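Local coordinates for protein ADP-ribosylating toxin CARDS (Mycoplasma pneumoniae, PDB 4TLV) that transfers ADP-ribose from NAD+ to target proteins as a mono-ADP-ribosylating toxin and causes vacuolation of mammalian cells, at residues P6-Y11 and P183-L188; H24-L29 and Y81-D86; A58-F63 and T173-P178; T127-Q132 and A215-V220. One frame throughout, in Å; residues are numbered along the deposited sequence.

How the interactions relate
All four contacts fall in the N-terminal ADP-ribosyltransferase part of the toxin; only 215-220 belongs to the stretch inferred to form the NAD+-binding pocket. Interactions 1, 2 and 3 reach the same antiparallel sheet. Interactions 1 and 2, with centres about 10 Å apart, meet along paired strands, where Val10 N lies 2.9 Å from Ile83 O. Interaction 3, about 19 Å from interaction 1 between centres, touches it where Ala59 CB packs on Tyr11 O, 3.6 Å away. Interaction 4 lies about 18 Å from interaction 3, centre to centre, and is joined to it by a probable hydrogen bond, Arg61 NH1 to Val220 O at 2.9 Å. Interactions 2 and 4 do not touch.

Interaction 1 (P6-Y11 and P183-L188); sequences PVRFVY and PHYQEL. With SO4 (sulfate ion), chain G.
Glu187 OE1 is gripped by two donors, Arg8 NH2 at 2.8 Å and the hydroxyl of Tyr185, whose OH donates to the same OE1 over 2.7 Å. The two arrive from opposite faces of the carboxylate, each well out of its plane. Seen from the arginine the first bond is nearly straight, with an N-H...O angle of 170° and OE1 lying in the guanidinium plane. The second arm of the salt bridge, Arg8 NH1 to Glu187 OE2 at 2.9 Å, reaches the syn side of OE2 and is more bent. The grip is therefore end-on, one nitrogen to each oxygen, but the two planar groups are turned 52° apart. Glu187 gets there by a bend at chi2 (46°), which folds its carboxylate back toward Tyr185. This surface bridge ties the residue just before edge strand 9-14 of the antiparallel sheet in the ADP-ribosyltransferase domain to the loop that follows strand 168-181. The adjoining NE/NH2 edge of the guanidinium holds a sulfate, probably from the crystallisation liquor: Arg8 NE meets its O3 at 2.7 Å and NH2 meets its O1 at 2.9 Å. Arg147 NH1 also hydrogen-bonds this anion, so the two arginines share it. Phe9 CE2 lies 3.1 Å above the guanidinium plane, toward its rim, covering part of that face. The same ring presents its edge to sulfate O3, and its CE1 approaches Tyr185 OH at 3.9 Å. Glu187 OE2 also accepts a hydrogen bond from the backbone N of Gln189.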
# COMPACT_ATOMS: atom_id res chain seq x y z
N PRO A 6 6.65 -16.11 3.59
CA PRO A 6 6.69 -16.00 2.13
C PRO A 6 5.40 -15.37 1.62
O PRO A 6 4.43 -15.24 2.37
CB PRO A 6 6.73 -17.47 1.71
CG PRO A 6 5.87 -18.14 2.74
CD PRO A 6 6.22 -17.44 4.04
N VAL A 7 5.38 -14.97 0.36
CA VAL A 7 4.13 -14.67 -0.29
C VAL A 7 3.68 -15.97 -0.96
O VAL A 7 4.28 -16.43 -1.93
CB VAL A 7 4.28 -13.51 -1.30
CG1 VAL A 7 3.10 -13.44 -2.20
CG2 VAL A 7 4.46 -12.19 -0.54
N ARG A 8 2.65 -16.59 -0.40
CA ARG A 8 2.26 -17.93 -0.83
C ARG A 8 1.17 -17.87 -1.89
O ARG A 8 1.22 -18.59 -2.89
CB ARG A 8 1.81 -18.75 0.40
CG ARG A 8 1.25 -20.12 0.07
CD ARG A 8 1.16 -20.98 1.35
NE ARG A 8 0.04 -21.92 1.31
CZ ARG A 8 -0.06 -22.96 0.49
NH1 ARG A 8 0.90 -23.21 -0.40
NH2 ARG A 8 -1.12 -23.75 0.55
N PHE A 9 0.17 -17.03 -1.68
CA PHE A 9 -0.90 -16.86 -2.66
C PHE A 9 -0.99 -15.42 -3.14
O PHE A 9 -0.77 -14.47 -2.37
CB PHE A 9 -2.25 -17.30 -2.08
CG PHE A 9 -2.37 -18.79 -1.90
CD1 PHE A 9 -2.45 -19.62 -3.00
CD2 PHE A 9 -2.41 -19.36 -0.63
CE1 PHE A 9 -2.55 -21.00 -2.87
CE2 PHE A 9 -2.52 -20.75 -0.48
CZ PHE A 9 -2.60 -21.56 -1.60
N VAL A 10 -1.31 -15.27 -4.42
CA VAL A 10 -1.66 -13.98 -4.99
C VAL A 10 -3.04 -14.13 -5.62
O VAL A 10 -3.58 -15.24 -5.66
CB VAL A 10 -0.61 -13.48 -6.02
CG1 VAL A 10 0.72 -13.15 -5.32
CG2 VAL A 10 -0.38 -14.49 -7.14
N TYR A 11 -3.62 -13.04 -6.11
CA TYR A 11 -5.03 -13.03 -6.54
C TYR A 11 -5.21 -12.25 -7.81
O TYR A 11 -4.50 -11.26 -8.05
CB TYR A 11 -5.92 -12.40 -5.46
CG TYR A 11 -5.78 -13.15 -4.18
CD1 TYR A 11 -6.60 -14.24 -3.92
CD2 TYR A 11 -4.79 -12.82 -3.25
CE1 TYR A 11 -6.45 -14.98 -2.77
CE2 TYR A 11 -4.63 -13.58 -2.09
CZ TYR A 11 -5.47 -14.65 -1.87
OH TYR A 11 -5.35 -15.41 -0.72
N PRO A 183 -9.71 -28.89 -9.36
CA PRO A 183 -9.23 -30.27 -9.17
C PRO A 183 -7.83 -30.48 -9.77
O PRO A 183 -7.15 -31.43 -9.39
CB PRO A 183 -10.26 -31.11 -9.93
CG PRO A 183 -10.89 -30.15 -10.92
CD PRO A 183 -10.90 -28.82 -10.23
N HIS A 184 -7.41 -29.61 -10.68
CA HIS A 184 -6.07 -29.68 -11.27
C HIS A 184 -5.01 -28.96 -10.44
O HIS A 184 -3.84 -28.93 -10.82
CB HIS A 184 -6.07 -29.11 -12.68
CG HIS A 184 -7.04 -29.79 -13.61
ND1 HIS A 184 -6.90 -31.11 -14.00
CD2 HIS A 184 -8.15 -29.33 -14.24
CE1 HIS A 184 -7.89 -31.43 -14.81
NE2 HIS A 184 -8.66 -30.37 -14.98
N TYR A 185 -5.40 -28.34 -9.33
CA TYR A 185 -4.43 -27.64 -8.50
C TYR A 185 -3.42 -28.62 -7.92
O TYR A 185 -3.77 -29.72 -7.48
CB TYR A 185 -5.12 -26.89 -7.34
CG TYR A 185 -4.13 -26.29 -6.36
CD1 TYR A 185 -3.37 -25.17 -6.71
CD2 TYR A 185 -3.95 -26.82 -5.09
CE1 TYR A 185 -2.46 -24.61 -5.82
CE2 TYR A 185 -3.05 -26.28 -4.19
CZ TYR A 185 -2.30 -25.16 -4.57
OH TYR A 185 -1.39 -24.60 -3.70
N GLN A 186 -2.15 -28.23 -7.91
CA GLN A 186 -1.12 -29.01 -7.24
C GLN A 186 -0.55 -28.24 -6.05
O GLN A 186 -0.13 -27.09 -6.21
CB GLN A 186 -0.01 -29.36 -8.24
CG GLN A 186 -0.51 -30.20 -9.42
CD GLN A 186 0.58 -30.48 -10.44
OE1 GLN A 186 1.76 -30.48 -10.11
NE2 GLN A 186 0.18 -30.73 -11.69
N GLU A 187 -0.55 -28.85 -4.86
CA GLU A 187 0.03 -28.19 -3.69
C GLU A 187 1.53 -28.45 -3.67
O GLU A 187 1.98 -29.53 -3.29
CB GLU A 187 -0.60 -28.70 -2.38
CG GLU A 187 -0.05 -28.00 -1.13
CD GLU A 187 0.01 -26.49 -1.31
OE1 GLU A 187 -1.06 -25.85 -1.34
OE2 GLU A 187 1.14 -25.95 -1.46
N LEU A 188 2.31 -27.48 -4.12
CA LEU A 188 3.75 -27.71 -4.23
C LEU A 188 4.59 -27.01 -3.16
O LEU A 188 5.80 -27.09 -3.19
CB LEU A 188 4.23 -27.32 -5.62
CG LEU A 188 3.60 -28.15 -6.74
CD1 LEU A 188 4.12 -27.67 -8.10
CD2 LEU A 188 3.89 -29.66 -6.53
S SO4 G . -3.22 -22.13 3.33
O1 SO4 G . -3.17 -23.40 2.63
O2 SO4 G . -3.27 -22.33 4.79
O3 SO4 G . -2.02 -21.37 3.01
O4 SO4 G . -4.43 -21.39 2.91

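Interaction 2 (H24-L29 and Y81-D86); sequences HGFSTL and YEIRAD
Phe26 drives the edge of its ring at the face of Tyr81 in a T-shaped pair, the centroids 5.5 Å apart and the planes at 79°. The leading atom is CZ of Phe26, which comes to 3.7 Å from CD2 of Tyr81 and almost as near to CG, so the edge meets the ring on its CB side, not over its middle. Beside that point, CE2 of Phe26 touches CD1 of Ile83 at 3.7 Å. The same ring thus touches two residues of one strand, Tyr81 through its edge and the CD1 tip of Ile83 obliquely. The longer branch of the isoleucine runs beside the backbone N of Ile83, with CG1 anti to the carbonyl carbon (chi1 -55°). No hydrogen bond passes between 24-29 and 81-86; the evidence is of apolar packing among three buried side chains.

In the next shell, the hydroxyl of Tyr81 is hydrogen-bonded to the carbonyl of Arg16, which fixes the far end of the ring that receives Phe26. The backbone of Phe26 is itself bonded to Ile141. Just before it, Gly25 leaves the helix with a positive phi of 70°, turning the chain from helix 18-24 into the loop that carries Phe26. Around this core, Ile21 of helix 18-24 touches both aromatic rings, Val146 of strand 146-156 likewise meets both, and Arg12 and Asp14 of strand 9-14 adjoin Phe26; the contact therefore packs the loop and helix 18-24 against the antiparallel sheet of the ADP-ribosyltransferase domain.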
# COMPACT_ATOMS: atom_id res chain seq x y z
N HIS A 24 -6.57 -24.34 -18.15
CA HIS A 24 -5.51 -23.76 -18.97
C HIS A 24 -4.58 -22.75 -18.29
O HIS A 24 -3.59 -22.34 -18.89
CB HIS A 24 -6.11 -23.08 -20.20
CG HIS A 24 -6.88 -24.01 -21.07
ND1 HIS A 24 -6.28 -24.95 -21.87
CD2 HIS A 24 -8.22 -24.14 -21.26
CE1 HIS A 24 -7.21 -25.64 -22.52
NE2 HIS A 24 -8.39 -25.16 -22.17
N GLY A 25 -4.89 -22.34 -17.06
CA GLY A 25 -4.12 -21.28 -16.42
C GLY A 25 -4.35 -19.93 -17.09
O GLY A 25 -5.41 -19.70 -17.68
N PHE A 26 -3.37 -19.03 -17.00
CA PHE A 26 -3.48 -17.72 -17.62
C PHE A 26 -2.40 -17.54 -18.69
O PHE A 26 -1.25 -17.88 -18.47
CB PHE A 26 -3.33 -16.61 -16.58
CG PHE A 26 -4.42 -16.59 -15.54
CD1 PHE A 26 -5.62 -15.92 -15.79
CD2 PHE A 26 -4.25 -17.24 -14.33
CE1 PHE A 26 -6.62 -15.91 -14.85
CE2 PHE A 26 -5.26 -17.23 -13.37
CZ PHE A 26 -6.45 -16.56 -13.63
N SER A 27 -2.78 -16.99 -19.83
CA SER A 27 -1.83 -16.77 -20.92
C SER A 27 -1.41 -15.32 -20.97
O SER A 27 -2.13 -14.45 -20.48
CB SER A 27 -2.46 -17.18 -22.26
OG SER A 27 -2.66 -18.58 -22.30
N THR A 28 -0.26 -15.03 -21.59
CA THR A 28 0.22 -13.65 -21.66
C THR A 28 -0.45 -12.90 -22.81
O THR A 28 -0.98 -13.51 -23.74
CB THR A 28 1.74 -13.61 -21.91
OG1 THR A 28 2.01 -14.10 -23.23
CG2 THR A 28 2.49 -14.49 -20.88
N LEU A 29 -0.40 -11.58 -22.76
CA LEU A 29 -0.83 -10.74 -23.87
C LEU A 29 0.10 -10.89 -25.08
O LEU A 29 -0.36 -10.97 -26.22
CB LEU A 29 -0.85 -9.26 -23.44
CG LEU A 29 -1.87 -8.89 -22.36
CD1 LEU A 29 -1.50 -7.56 -21.70
CD2 LEU A 29 -3.28 -8.85 -22.95
N TYR A 81 -9.59 -15.29 -8.64
CA TYR A 81 -8.77 -16.49 -8.58
C TYR A 81 -7.67 -16.39 -7.54
O TYR A 81 -6.98 -15.37 -7.46
CB TYR A 81 -8.14 -16.76 -9.93
CG TYR A 81 -9.16 -17.12 -10.96
CD1 TYR A 81 -9.68 -18.42 -11.01
CD2 TYR A 81 -9.64 -16.18 -11.86
CE1 TYR A 81 -10.63 -18.76 -11.95
CE2 TYR A 81 -10.61 -16.52 -12.79
CZ TYR A 81 -11.09 -17.81 -12.83
OH TYR A 81 -12.04 -18.17 -13.76
N GLU A 82 -7.50 -17.46 -6.78
CA GLU A 82 -6.43 -17.59 -5.80
C GLU A 82 -5.34 -18.46 -6.41
O GLU A 82 -5.62 -19.59 -6.82
CB GLU A 82 -6.98 -18.24 -4.53
CG GLU A 82 -5.93 -18.53 -3.48
CD GLU A 82 -6.53 -19.23 -2.27
OE1 GLU A 82 -6.95 -20.39 -2.41
OE2 GLU A 82 -6.59 -18.61 -1.20
N ILE A 83 -4.11 -17.95 -6.46
CA ILE A 83 -3.05 -18.54 -7.26
C ILE A 83 -1.80 -18.72 -6.41
O ILE A 83 -1.29 -17.75 -5.84
CB ILE A 83 -2.69 -17.59 -8.45
CG1 ILE A 83 -3.93 -17.25 -9.29
CG2 ILE A 83 -1.55 -18.17 -9.29
CD1 ILE A 83 -3.74 -16.02 -10.21
N ARG A 84 -1.30 -19.96 -6.32
CA ARG A 84 -0.08 -20.22 -5.57
C ARG A 84 1.08 -19.60 -6.32
O ARG A 84 1.26 -19.85 -7.51
CB ARG A 84 0.17 -21.73 -5.37
CG ARG A 84 1.47 -22.08 -4.65
CD ARG A 84 1.67 -23.62 -4.46
NE ARG A 84 1.24 -24.36 -5.65
CZ ARG A 84 1.95 -24.45 -6.77
NH1 ARG A 84 3.15 -23.87 -6.87
NH2 ARG A 84 1.45 -25.11 -7.81
N ALA A 85 1.86 -18.79 -5.62
CA ALA A 85 3.02 -18.12 -6.22
C ALA A 85 4.26 -19.01 -6.19
O ALA A 85 4.41 -19.85 -5.31
CB ALA A 85 3.30 -16.82 -5.49
N ASP A 86 5.15 -18.82 -7.16
CA ASP A 86 6.40 -19.59 -7.22
C ASP A 86 7.51 -18.66 -7.74
O ASP A 86 7.30 -17.46 -7.83
CB ASP A 86 6.23 -20.87 -8.08
CG ASP A 86 5.85 -20.57 -9.54
OD1 ASP A 86 6.26 -19.52 -10.06
OD2 ASP A 86 5.16 -21.41 -10.18

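Interaction 3 (A58-F63 and T173-P178); sequences AAIRFF and TRINEP
The Phe63 ring meets Thr173 obliquely, its CD2 lying 4.1 Å from the CG2 methyl of the threonine. The neighbouring ring of Phe62 carries CB of Phe63 over its centre, 4.1 Å above the plane, so the base of the Phe63 side chain sits over the Phe62 ring. Ile60, near the end of helix 56-60, and Phe63, in the 3-10 turn that follows, pack on strand 168-181 of the antiparallel sheet in the ADP-ribosyltransferase domain; Phe62 points away from it, against Val13 of strand 9-14. Phe63 N bonds to Ile60 O within the turn, at 2.9 Å, and Ile60 and Phe63 both point their side chains toward the strand.

The larger share of the contact is Ile60 and Thr173 reaching tip to tip. CD1 of Ile60 stops 3.7 Å from CB of Thr173. The extended chain of Ile60, with CG1 anti to the backbone N (chi1 -166°) and chi2 at 165°, brings CD1 there. Farther along the strand, CD1 also approaches CG1 of Ile175 loosely, at 4.4 Å. Val152 of strand 146-156 touches both Ile60 and Phe63, extending the apolar surface across the sheet.

Thr173 OG1 is hydrogen-bonded to a glycerol, probably from the crystallisation liquor, and also lies against Ile60 CD1; the CG2 methyl of Thr173 lies 3.8 Å from the backbone C of Phe63.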
# COMPACT_ATOMS: atom_id res chain seq x y z
N ALA A 58 -7.04 -5.67 -3.10
CA ALA A 58 -6.35 -4.91 -4.13
C ALA A 58 -6.64 -5.48 -5.53
O ALA A 58 -6.77 -4.72 -6.49
CB ALA A 58 -4.83 -4.86 -3.85
N ALA A 59 -6.74 -6.80 -5.65
CA ALA A 59 -7.06 -7.41 -6.95
C ALA A 59 -8.42 -6.94 -7.46
O ALA A 59 -8.64 -6.88 -8.67
CB ALA A 59 -7.03 -8.94 -6.87
N ILE A 60 -9.35 -6.67 -6.56
CA ILE A 60 -10.74 -6.42 -6.98
C ILE A 60 -11.10 -4.94 -7.04
O ILE A 60 -12.18 -4.57 -7.54
CB ILE A 60 -11.77 -7.21 -6.12
CG1 ILE A 60 -13.14 -7.21 -6.81
CG2 ILE A 60 -11.91 -6.60 -4.75
CD1 ILE A 60 -14.12 -8.25 -6.23
N ARG A 61 -10.21 -4.07 -6.57
CA ARG A 61 -10.52 -2.63 -6.54
C ARG A 61 -11.00 -2.07 -7.89
O ARG A 61 -12.00 -1.32 -7.93
CB ARG A 61 -9.33 -1.82 -6.00
CG ARG A 61 -9.54 -0.27 -5.99
CD ARG A 61 -10.82 0.16 -5.28
NE ARG A 61 -11.00 1.60 -5.41
CZ ARG A 61 -11.51 2.20 -6.49
NH1 ARG A 61 -11.92 1.47 -7.51
NH2 ARG A 61 -11.62 3.53 -6.53
N PHE A 62 -10.33 -2.41 -8.99
CA PHE A 62 -10.69 -1.82 -10.29
C PHE A 62 -12.14 -2.19 -10.61
O PHE A 62 -12.84 -1.44 -11.29
CB PHE A 62 -9.78 -2.32 -11.43
CG PHE A 62 -10.11 -3.72 -11.91
CD1 PHE A 62 -9.60 -4.83 -11.24
CD2 PHE A 62 -10.95 -3.92 -13.00
CE1 PHE A 62 -9.92 -6.13 -11.65
CE2 PHE A 62 -11.27 -5.23 -13.42
CZ PHE A 62 -10.75 -6.33 -12.74
N PHE A 63 -12.55 -3.35 -10.12
CA PHE A 63 -13.85 -3.91 -10.46
C PHE A 63 -15.00 -3.14 -9.80
O PHE A 63 -16.16 -3.28 -10.19
CB PHE A 63 -13.85 -5.41 -10.08
CG PHE A 63 -14.96 -6.20 -10.72
CD1 PHE A 63 -14.99 -6.39 -12.09
CD2 PHE A 63 -15.94 -6.78 -9.94
CE1 PHE A 63 -16.00 -7.13 -12.67
CE2 PHE A 63 -16.95 -7.53 -10.52
CZ PHE A 63 -16.98 -7.70 -11.89
N THR A 173 -18.07 -3.99 -4.34
CA THR A 173 -17.92 -5.33 -4.87
C THR A 173 -18.29 -6.33 -3.81
O THR A 173 -18.29 -6.02 -2.62
CB THR A 173 -16.48 -5.59 -5.34
OG1 THR A 173 -15.59 -5.34 -4.25
CG2 THR A 173 -16.12 -4.65 -6.49
N ARG A 174 -18.63 -7.54 -4.24
CA ARG A 174 -18.93 -8.61 -3.31
C ARG A 174 -18.22 -9.88 -3.75
O ARG A 174 -18.18 -10.20 -4.94
CB ARG A 174 -20.44 -8.86 -3.24
CG ARG A 174 -21.24 -7.67 -2.71
CD ARG A 174 -22.69 -8.06 -2.53
NE ARG A 174 -23.20 -8.70 -3.74
CZ ARG A 174 -24.37 -9.33 -3.82
NH1 ARG A 174 -25.16 -9.38 -2.75
NH2 ARG A 174 -24.75 -9.89 -4.96
N ILE A 175 -17.63 -10.59 -2.79
CA ILE A 175 -17.09 -11.90 -3.07
C ILE A 175 -18.10 -12.95 -2.62
O ILE A 175 -18.35 -13.15 -1.43
CB ILE A 175 -15.73 -12.10 -2.39
CG1 ILE A 175 -14.77 -10.98 -2.79
CG2 ILE A 175 -15.14 -13.48 -2.75
CD1 ILE A 175 -13.44 -11.01 -2.07
N ASN A 176 -18.71 -13.62 -3.58
CA ASN A 176 -19.78 -14.56 -3.27
C ASN A 176 -19.29 -15.97 -2.90
O ASN A 176 -18.40 -16.52 -3.56
CB ASN A 176 -20.74 -14.62 -4.45
CG ASN A 176 -21.34 -13.25 -4.76
OD1 ASN A 176 -21.98 -12.64 -3.91
ND2 ASN A 176 -21.09 -12.75 -5.97
N GLU A 177 -19.87 -16.54 -1.85
CA GLU A 177 -19.70 -17.97 -1.55
C GLU A 177 -20.48 -18.73 -2.61
O GLU A 177 -21.39 -18.18 -3.23
CB GLU A 177 -20.22 -18.32 -0.16
CG GLU A 177 -19.60 -17.54 0.98
CD GLU A 177 -18.08 -17.66 1.02
OE1 GLU A 177 -17.52 -18.60 0.42
OE2 GLU A 177 -17.44 -16.80 1.67
N PRO A 178 -20.11 -20.01 -2.84
CA PRO A 178 -19.03 -20.73 -2.17
C PRO A 178 -17.76 -20.71 -2.99
O PRO A 178 -17.77 -20.45 -4.19
CB PRO A 178 -19.56 -22.17 -2.13
CG PRO A 178 -20.71 -22.22 -3.16
CD PRO A 178 -20.79 -20.87 -3.82

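Interaction 4 (T127-Q132 and A215-V220); sequences TSFAYQ and ASVADV
Phe129 and Val217 are the nearest backbone pair, yet their CA atoms stand 9.5 Å apart, so the two chains meet through side chains. Segment 127-132 leaves helix 115-126 at Thr127 and winds through a 3-10 turn at 130-132. Two backbone bonds mark this tight winding: Ala130 N to Thr127 O at 3.2 Å, and Gln132 N to Phe129 O at 3.1 Å. Segment 215-220, by contrast, is extended as far as Asp219, being most of strand 214-219, the middle strand of a three-stranded antiparallel sheet. That strand belongs to the region inferred to form the NAD+-binding pocket, whereas the turn belongs to the ADP-ribosyltransferase domain.

Between the segments, Phe129 offers its ring edge to a branch of Val217, with CZ 4.3 Å from CG2 and the methyl lying near the plane of the ring. Tyr131 and Val220 approach from opposite directions, and the tyrosine OH ends 4.0 Å from CG2 of Val220. With chi1 at 77°, CG of Tyr131 sits between its backbone N and carbonyl carbon, and the ring is sent toward the strand end. Gln132 CG lies 3.7 Å above one face of this ring, toward the rim.

All four touching residues are buried, and no hydrogen bond joins the segments; two contacts of such length imply modest van der Waals packing. The hydroxyl of Tyr131 is satisfied by the carbonyl O of Ser225, beside the same strand, so its approach to the Val220 methyl is packing only.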
# COMPACT_ATOMS: atom_id res chain seq x y z
N THR A 127 3.40 5.61 -6.02
CA THR A 127 2.26 6.36 -5.51
C THR A 127 0.99 5.84 -6.19
O THR A 127 0.35 4.91 -5.66
CB THR A 127 2.48 7.89 -5.63
OG1 THR A 127 2.64 8.28 -7.00
CG2 THR A 127 3.73 8.31 -4.85
N SER A 128 0.71 6.34 -7.38
CA SER A 128 -0.52 6.01 -8.13
C SER A 128 -0.89 4.52 -8.25
O SER A 128 -2.06 4.16 -8.06
CB SER A 128 -0.48 6.63 -9.53
OG SER A 128 -0.33 8.03 -9.43
N PHE A 129 0.08 3.68 -8.62
CA PHE A 129 -0.22 2.26 -8.83
C PHE A 129 0.12 1.34 -7.67
O PHE A 129 -0.14 0.15 -7.74
CB PHE A 129 0.51 1.74 -10.08
CG PHE A 129 0.19 2.51 -11.33
CD1 PHE A 129 -1.09 2.50 -11.85
CD2 PHE A 129 1.18 3.22 -11.99
CE1 PHE A 129 -1.40 3.20 -13.02
CE2 PHE A 129 0.88 3.94 -13.16
CZ PHE A 129 -0.41 3.92 -13.67
N ALA A 130 0.72 1.87 -6.61
CA ALA A 130 1.28 1.03 -5.55
C ALA A 130 0.22 0.19 -4.81
O ALA A 130 0.48 -0.95 -4.41
CB ALA A 130 2.08 1.88 -4.56
N TYR A 131 -0.97 0.76 -4.64
CA TYR A 131 -2.06 0.09 -3.92
C TYR A 131 -2.44 -1.23 -4.58
O TYR A 131 -3.08 -2.08 -3.95
CB TYR A 131 -3.30 0.99 -3.85
CG TYR A 131 -4.06 1.01 -5.17
CD1 TYR A 131 -5.06 0.09 -5.44
CD2 TYR A 131 -3.75 1.95 -6.15
CE1 TYR A 131 -5.72 0.08 -6.65
CE2 TYR A 131 -4.40 1.94 -7.38
CZ TYR A 131 -5.40 1.01 -7.62
OH TYR A 131 -6.06 1.01 -8.83
N GLN A 132 -2.09 -1.39 -5.85
CA GLN A 132 -2.37 -2.64 -6.56
C GLN A 132 -1.65 -3.85 -5.95
O GLN A 132 -2.03 -5.00 -6.20
CB GLN A 132 -2.03 -2.51 -8.06
CG GLN A 132 -2.92 -1.51 -8.79
CD GLN A 132 -2.59 -1.36 -10.26
OE1 GLN A 132 -3.61 -1.16 -11.06
NE2 GLN A 132 -1.41 -1.44 -10.67
N ALA A 215 2.28 6.68 -21.38
CA ALA A 215 1.58 5.78 -20.46
C ALA A 215 0.09 5.78 -20.74
O ALA A 215 -0.44 6.70 -21.37
CB ALA A 215 1.85 6.18 -19.02
N SER A 216 -0.59 4.73 -20.28
CA SER A 216 -2.04 4.66 -20.32
C SER A 216 -2.51 4.32 -18.90
O SER A 216 -1.85 3.57 -18.19
CB SER A 216 -2.53 3.62 -21.32
OG SER A 216 -2.19 4.00 -22.65
N VAL A 217 -3.63 4.91 -18.50
CA VAL A 217 -4.12 4.78 -17.14
C VAL A 217 -5.61 4.59 -17.20
O VAL A 217 -6.31 5.37 -17.87
CB VAL A 217 -3.88 6.07 -16.31
CG1 VAL A 217 -4.32 5.87 -14.86
CG2 VAL A 217 -2.43 6.51 -16.37
N ALA A 218 -6.11 3.57 -16.52
CA ALA A 218 -7.55 3.44 -16.36
C ALA A 218 -8.01 4.23 -15.12
O ALA A 218 -7.46 4.08 -14.02
CB ALA A 218 -7.94 1.97 -16.24
N ASP A 219 -9.02 5.08 -15.30
CA ASP A 219 -9.63 5.83 -14.20
C ASP A 219 -10.67 4.92 -13.54
O ASP A 219 -11.69 4.60 -14.16
CB ASP A 219 -10.29 7.09 -14.75
CG ASP A 219 -10.93 7.94 -13.68
OD1 ASP A 219 -11.18 7.43 -12.57
OD2 ASP A 219 -11.17 9.14 -13.96
N VAL A 220 -10.43 4.50 -12.30
CA VAL A 220 -11.36 3.58 -11.64
C VAL A 220 -12.13 4.21 -10.47
O VAL A 220 -12.50 3.52 -9.52
CB VAL A 220 -10.68 2.24 -11.23
CG1 VAL A 220 -10.30 1.45 -12.48
CG2 VAL A 220 -9.46 2.50 -10.32